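Local coordinates for EchA16_2 (Mycobacterium avium subsp. paratuberculosis, PDB 3QYR), which probably catalyses the reversible hydration of enoyl-CoA thioesters to 3-hydroxyacyl-CoA, as an enoyl-CoA hydratase of the crotonase family, at residues V147-G150 with L151-M155; G219-Q222 with E223-A227. All coordinates share one frame; numbering follows the deposited sequence.

Contact 1. Residues V147-G150 with L151-M155; sequences VGIG and LARRM
Arg153 N donates to Ile149 O over 2.9 Å, and Arg154 N reaches Gly150 O at the same 2.9 Å. A third bond of this i to i+4 kind, Ala152 N to Gly148 O at 3.1 Å, ties the residue just before the helix to its first turn. The charged ends of the two arginines find their acids on the second subunit. Arg153 NH1 makes a salt bridge with Asp114 of that subunit, and Arg154 NH1 makes one with Glu175 of the same subunit.

Ile149 and Arg153 run side by side in the same direction. Ile149 CG2 lies over one face of the Arg153 guanidinium, offset toward its rim, with NE 3.3 Å from CG2. The Arg153 chain stays extended from CG to NE, which carries the flat group along the isoleucine and on toward Asp114 of the second subunit. Arg153 CG also rests 3.2 Å from Ile149 O.

Val147 packs on another side of the turn. Its CG2 meets Ala152 CB at 4.1 Å and reaches Met155 SD at 4.4 Å. Leu151 turns its CD2 to Val147 CB and also touches Ala170 of helix 164-170.

Gly148 takes a positive phi of 95°. It leaves helical geometry after helix 139-147 and is the N-cap residue of helix 149-158. The contact is thus a helix-to-helix corner in the crotonase-like fold, with the first turn of the new helix facing a neighbouring subunit.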
# COMPACT_ATOMS: atom_id res chain seq x y z
N VAL A 147 17.35 -1.72 -11.60
CA VAL A 147 18.03 -2.83 -12.33
C VAL A 147 17.40 -4.20 -12.25
O VAL A 147 17.95 -5.12 -12.84
CB VAL A 147 19.54 -3.07 -11.94
CG1 VAL A 147 20.40 -2.01 -12.50
CG2 VAL A 147 19.74 -3.25 -10.44
N GLY A 148 16.30 -4.36 -11.53
CA GLY A 148 15.70 -5.69 -11.32
C GLY A 148 16.15 -6.32 -10.01
O GLY A 148 17.24 -6.05 -9.54
N ILE A 149 15.33 -7.20 -9.43
CA ILE A 149 15.62 -7.77 -8.10
C ILE A 149 16.90 -8.62 -8.07
O ILE A 149 17.75 -8.43 -7.22
CB ILE A 149 14.41 -8.61 -7.49
CG1 ILE A 149 13.20 -7.71 -7.15
CG2 ILE A 149 14.86 -9.29 -6.22
CD1 ILE A 149 11.80 -8.41 -7.14
N GLY A 150 17.03 -9.56 -9.00
CA GLY A 150 18.13 -10.52 -8.96
C GLY A 150 19.49 -9.88 -9.19
O GLY A 150 20.47 -10.20 -8.50
N LEU A 151 19.55 -8.97 -10.15
CA LEU A 151 20.76 -8.21 -10.39
C LEU A 151 21.11 -7.34 -9.19
O LEU A 151 22.28 -7.23 -8.85
CB LEU A 151 20.58 -7.35 -11.63
CG LEU A 151 21.80 -6.86 -12.39
CD1 LEU A 151 22.97 -7.90 -12.39
CD2 LEU A 151 21.35 -6.51 -13.84
N ALA A 152 20.12 -6.73 -8.54
CA ALA A 152 20.38 -5.90 -7.35
C ALA A 152 20.96 -6.76 -6.24
O ALA A 152 21.93 -6.37 -5.55
CB ALA A 152 19.11 -5.18 -6.86
N ARG A 153 20.36 -7.94 -6.05
CA ARG A 153 20.81 -8.80 -4.98
C ARG A 153 22.21 -9.32 -5.28
O ARG A 153 23.03 -9.42 -4.36
CB ARG A 153 19.82 -9.94 -4.76
CG ARG A 153 18.48 -9.41 -4.23
CD ARG A 153 17.51 -10.48 -3.68
NE ARG A 153 16.33 -9.77 -3.26
CZ ARG A 153 15.18 -10.32 -2.87
NH1 ARG A 153 15.02 -11.65 -2.82
NH2 ARG A 153 14.18 -9.52 -2.56
N ARG A 154 22.49 -9.62 -6.54
CA ARG A 154 23.81 -10.12 -6.90
C ARG A 154 24.82 -8.99 -6.77
O ARG A 154 25.95 -9.19 -6.33
CB ARG A 154 23.83 -10.71 -8.33
CG ARG A 154 25.22 -10.96 -8.91
CD ARG A 154 25.17 -11.86 -10.14
NE ARG A 154 26.51 -12.11 -10.69
CZ ARG A 154 26.80 -13.00 -11.65
NH1 ARG A 154 25.85 -13.78 -12.15
NH2 ARG A 154 28.05 -13.13 -12.09
N MET A 155 24.42 -7.78 -7.15
CA MET A 155 25.33 -6.65 -7.01
C MET A 155 25.65 -6.45 -5.55
O MET A 155 26.82 -6.46 -5.18
CB MET A 155 24.75 -5.38 -7.62
CG MET A 155 24.86 -5.36 -9.13
SD MET A 155 24.02 -3.95 -9.84
CE MET A 155 25.03 -2.57 -9.32

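Contact 2. Residues G219-Q222 with E223-A227; sequences GLWQ and EAMAA
Met225 folds back over the indole of Trp221, one helical turn earlier. Its CB lies 3.7 Å from Trp221 O, the acceptor of its own backbone N. CG then comes over one face of the indole, near the rim, and is 3.5 Å from NE1. The chain bends at chi2 (-56°), which brings SD beside Trp221 CZ2, 3.6 Å away and oblique to the six-membered ring, a Met-aromatic contact. A second bend at chi3 brings CE over the ring face. CE sits 4.0 Å from the centroid of the six-membered ring, 21° off its normal, a CH-pi contact. The tryptophan meets this chain because its CG is anti to the backbone N, chi1 180°. The indole also packs near Ser217 of the third subunit.

Four i to i+4 backbone bonds hold the turn. Glu223 N to Gly219 O is the shortest at 2.7 Å, and Met225 N to Trp221 O is the straightest.

On another side of the helix, Glu223 is extended and lies beside Leu220. A water donates to Glu223 OE1 and to Leu220 O, 2.7 Å and 2.8 Å away respectively. The carboxylate is also gripped by Ser140 OG at OE2 and by Gly138 N at OE1. Gln222 bends at chi2, and its OE1 comes 3.6 Å from Ala226 CB. That oxygen accepts from Arg210 NE of the second subunit and is hydrogen-bonded to Ser207 OG there.

One side of this turn is apolar and aromatic: Met225 meets Trp221 through CH-pi and Met-aromatic contacts. Glu223 is on another side, with its water, Ser140 and Gly138. These partners of the buried carboxylate would probably stabilise its charged form.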
# COMPACT_ATOMS: atom_id res chain seq x y z
N GLY A 219 9.29 1.23 1.87
CA GLY A 219 10.62 0.63 1.78
C GLY A 219 11.76 1.46 2.39
O GLY A 219 12.66 0.93 3.03
N LEU A 220 11.73 2.78 2.15
CA LEU A 220 12.73 3.66 2.72
C LEU A 220 12.67 3.65 4.25
O LEU A 220 13.72 3.53 4.90
CB LEU A 220 12.59 5.07 2.15
CG LEU A 220 12.85 5.13 0.62
CD1 LEU A 220 12.45 6.50 0.05
CD2 LEU A 220 14.30 4.76 0.29
N TRP A 221 11.48 3.69 4.84
CA TRP A 221 11.37 3.54 6.30
C TRP A 221 12.02 2.20 6.79
O TRP A 221 12.80 2.17 7.74
CB TRP A 221 9.91 3.66 6.78
CG TRP A 221 9.79 3.50 8.26
CD1 TRP A 221 9.39 2.39 8.94
CD2 TRP A 221 10.12 4.47 9.24
NE1 TRP A 221 9.44 2.61 10.32
CE2 TRP A 221 9.90 3.88 10.51
CE3 TRP A 221 10.57 5.79 9.17
CZ2 TRP A 221 10.14 4.57 11.69
CZ3 TRP A 221 10.80 6.47 10.36
CH2 TRP A 221 10.60 5.86 11.59
N GLN A 222 11.71 1.11 6.12
CA GLN A 222 12.27 -0.18 6.49
C GLN A 222 13.80 -0.22 6.26
O GLN A 222 14.53 -0.75 7.09
CB GLN A 222 11.51 -1.26 5.73
CG GLN A 222 12.27 -2.55 5.46
CD GLN A 222 12.83 -3.20 6.70
OE1 GLN A 222 13.99 -3.68 6.69
NE2 GLN A 222 12.01 -3.24 7.79
N GLU A 223 14.28 0.38 5.18
CA GLU A 223 15.72 0.56 5.00
C GLU A 223 16.32 1.27 6.20
O GLU A 223 17.33 0.82 6.71
CB GLU A 223 16.03 1.34 3.72
CG GLU A 223 17.48 1.67 3.60
CD GLU A 223 17.82 2.43 2.35
OE1 GLU A 223 17.71 3.68 2.41
OE2 GLU A 223 18.20 1.78 1.33
N ALA A 224 15.69 2.37 6.64
CA ALA A 224 16.23 3.16 7.77
C ALA A 224 16.20 2.33 9.03
O ALA A 224 17.21 2.25 9.72
CB ALA A 224 15.53 4.49 7.96
N MET A 225 15.08 1.66 9.32
CA MET A 225 15.01 0.81 10.54
C MET A 225 16.04 -0.31 10.53
O MET A 225 16.69 -0.56 11.55
CB MET A 225 13.63 0.20 10.73
CG MET A 225 12.51 1.22 11.10
SD MET A 225 12.78 2.24 12.59
CE MET A 225 13.78 3.61 11.85
N ALA A 226 16.24 -0.94 9.38
CA ALA A 226 17.28 -1.98 9.25
C ALA A 226 18.68 -1.44 9.59
O ALA A 226 19.48 -2.13 10.24
CB ALA A 226 17.28 -2.59 7.83
N ALA A 227 18.97 -0.22 9.13
CA ALA A 227 20.26 0.39 9.34
C ALA A 227 20.42 0.74 10.82
O ALA A 227 21.47 0.52 11.37
CB ALA A 227 20.47 1.63 8.42
O HOH W 1 15.92 4.96 3.98

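Contact 1 comes first along the chain, on helix 149-158 and the corner before it. Contact 2 follows on the long helix 198-234, near the C-terminal end of the model. Their centres are 18 Å apart, and the nearest atoms are about 11 Å apart, so they do not touch. Both lie in the helical part of the chain, outside the two sheets. Helix 139-147 touches both: Leu143 and Pro144 meet contact 1, and Val141 and Arg142 meet contact 2. Both contacts reach the second subunit, and contact 2 also meets a third. Both helix turns therefore lie at subunit interfaces of the six-chain assembly.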